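PDB 7KCT: 2-oxoglutarate carboxylase small subunit from Hydrogenobacter thermophilus, which is a biotin carboxylase-like subunit built around an ATP-grasp domain, and binds adenosine-5'-diphosphate, magnesium and bicarbonate in this structure. Local coordinates for residues A[230-235]-A[312-317]. Sequence-based numbering, arbitrary orientation.
Sequences IHLGER and TGVDIV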
loop_
_atom_site.group_PDB
_atom_site.type_symbol
_atom_site.label_atom_id
_atom_site.label_comp_id
_atom_site.label_asym_id
_atom_site.label_seq_id
_atom_site.Cartn_x
_atom_site.Cartn_y
_atom_site.Cartn_z
ATOM N N ILE A 230 13.977 -22.241 4.522
ATOM C CA ILE A 230 13.752 -21.384 5.680
ATOM C C ILE A 230 12.254 -21.353 5.984
ATOM O O ILE A 230 11.412 -21.752 5.170
ATOM C CB ILE A 230 14.289 -19.953 5.484
ATOM C CG1 ILE A 230 13.581 -19.247 4.330
ATOM C CG2 ILE A 230 15.816 -19.931 5.247
ATOM C CD1 ILE A 230 14.008 -17.793 4.159
ATOM N N HIS A 231 11.921 -20.887 7.183
ATOM C CA HIS A 231 10.543 -20.595 7.535
ATOM C C HIS A 231 10.384 -19.083 7.643
ATOM O O HIS A 231 11.354 -18.342 7.859
ATOM C CB HIS A 231 10.100 -21.303 8.840
ATOM C CG HIS A 231 10.704 -20.739 10.078
ATOM N ND1 HIS A 231 10.261 -19.566 10.643
ATOM C CD2 HIS A 231 11.663 -21.219 10.912
ATOM C CE1 HIS A 231 10.969 -19.300 11.723
ATOM N NE2 HIS A 231 11.809 -20.303 11.925
ATOM N N LEU A 232 9.168 -18.618 7.395
ATOM C CA LEU A 232 8.856 -17.205 7.513
ATOM C C LEU A 232 7.843 -17.008 8.628
ATOM O O LEU A 232 6.930 -16.200 8.529
ATOM C CB LEU A 232 8.363 -16.630 6.180
ATOM C CG LEU A 232 9.399 -16.698 5.044
ATOM C CD1 LEU A 232 8.789 -16.222 3.704
ATOM C CD2 LEU A 232 10.663 -15.871 5.415
ATOM N N GLY A 233 8.015 -17.745 9.731
ATOM C CA GLY A 233 7.151 -17.526 10.846
ATOM C C GLY A 233 5.753 -18.013 10.547
ATOM O O GLY A 233 5.487 -18.726 9.581
ATOM N N GLU A 234 4.844 -17.633 11.436
ATOM C CA GLU A 234 3.511 -18.190 11.424
ATOM C C GLU A 234 2.448 -17.105 11.256
ATOM O O GLU A 234 2.713 -15.906 11.319
ATOM C CB GLU A 234 3.270 -19.014 12.701
ATOM C CG GLU A 234 2.798 -18.276 13.917
ATOM C CD GLU A 234 3.807 -17.345 14.501
ATOM O OE1 GLU A 234 3.433 -16.718 15.506
ATOM O OE2 GLU A 234 4.942 -17.209 13.982
ATOM N N ARG A 235 1.245 -17.575 10.977
ATOM C CA ARG A 235 0.062 -16.741 10.889
ATOM C C ARG A 235 -1.039 -17.404 11.690
ATOM O O ARG A 235 -1.168 -18.631 11.699
ATOM C CB ARG A 235 -0.399 -16.593 9.450
ATOM C CG ARG A 235 0.694 -16.154 8.486
ATOM C CD ARG A 235 0.081 -16.084 7.062
ATOM N NE ARG A 235 0.030 -17.364 6.340
ATOM C CZ ARG A 235 0.945 -17.804 5.463
ATOM N NH1 ARG A 235 2.029 -17.100 5.187
ATOM N NH2 ARG A 235 0.744 -18.954 4.830
ATOM N N THR A 312 8.038 -9.700 7.413
ATOM C CA THR A 312 9.390 -10.181 7.119
ATOM C C THR A 312 10.119 -9.386 6.058
ATOM O O THR A 312 11.353 -9.444 6.005
ATOM C CB THR A 312 9.400 -11.637 6.642
ATOM O OG1 THR A 312 8.724 -11.778 5.371
ATOM C CG2 THR A 312 8.747 -12.567 7.670
ATOM N N GLY A 313 9.385 -8.721 5.161
ATOM C CA GLY A 313 9.948 -8.083 3.990
ATOM C C GLY A 313 10.298 -9.017 2.840
ATOM O O GLY A 313 10.896 -8.568 1.862
ATOM N N VAL A 314 9.908 -10.280 2.889
ATOM C CA VAL A 314 10.244 -11.240 1.845
ATOM C C VAL A 314 9.093 -11.305 0.830
ATOM O O VAL A 314 7.965 -11.632 1.185
ATOM C CB VAL A 314 10.540 -12.622 2.456
ATOM C CG1 VAL A 314 10.725 -13.673 1.411
ATOM C CG2 VAL A 314 11.782 -12.537 3.330
ATOM N N ASP A 315 9.381 -11.017 -0.441
ATOM C CA ASP A 315 8.383 -11.129 -1.521
ATOM C C ASP A 315 8.272 -12.592 -1.951
ATOM O O ASP A 315 9.101 -13.097 -2.714
ATOM C CB ASP A 315 8.795 -10.233 -2.677
ATOM C CG ASP A 315 7.784 -10.208 -3.777
ATOM O OD1 ASP A 315 7.046 -11.222 -3.953
ATOM O OD2 ASP A 315 7.774 -9.186 -4.499
ATOM N N ILE A 316 7.272 -13.303 -1.422
ATOM C CA ILE A 316 7.204 -14.755 -1.602
ATOM C C ILE A 316 6.933 -15.155 -3.059
ATOM O O ILE A 316 7.498 -16.138 -3.566
ATOM C CB ILE A 316 6.144 -15.335 -0.658
ATOM C CG1 ILE A 316 6.525 -15.134 0.806
ATOM C CG2 ILE A 316 5.923 -16.781 -1.028
ATOM C CD1 ILE A 316 5.265 -15.292 1.741
ATOM N N VAL A 317 6.025 -14.462 -3.740
ATOM C CA VAL A 317 5.714 -14.827 -5.123
ATOM C C VAL A 317 6.919 -14.581 -6.039
ATOM O O VAL A 317 7.215 -15.392 -6.922
ATOM C CB VAL A 317 4.471 -14.059 -5.605
ATOM C CG1 VAL A 317 4.167 -14.342 -7.058
ATOM C CG2 VAL A 317 3.264 -14.455 -4.785
#
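An outer strand of the ATP-grasp domain's antiparallel sheet, 229-236, meets the turn between helices 305-312 and 316-324 through Leu-232, whose side chain reaches Thr-312, Val-314 and Ile-316. With CG anti to its carbonyl carbon (chi1 -62°) and chi2 at 175°, Leu-232 extends from the strand and sends both methyls to the turn and the start of the following helix. Its CD1 does most of the touching, lying 3.8 Å from Ile-316 CG1 and 3.9 Å from Val-314 CG1; the leucine and isoleucine chains run alongside each other in opposite directions. Leu-232 CD2 packs against the other branch of the valine, 4.1 Å from Val-314 CG2. Nearer the strand backbone, Thr-312 turns its methyl toward the leucine, CG2 standing 4.3 Å from Leu-232 CB.

Thr-312 OG1 accepts from Val-314 N at 3.1 Å, forming an ST turn around Gly-313, which leaves the helix with positive phi; the same hydroxyl also bonds to Thr-308 O one helical turn back. Asp-315 then N-caps helix 316-324, its OD1 bonded to Lys-318 N and salt-bridged to Arg-25. On the strand, His-231 ND1 accepts from Gly-233 N, in the ring plane, at 3.0 Å, the histidine side chain spanning Leu-232 to reach the backbone beyond it.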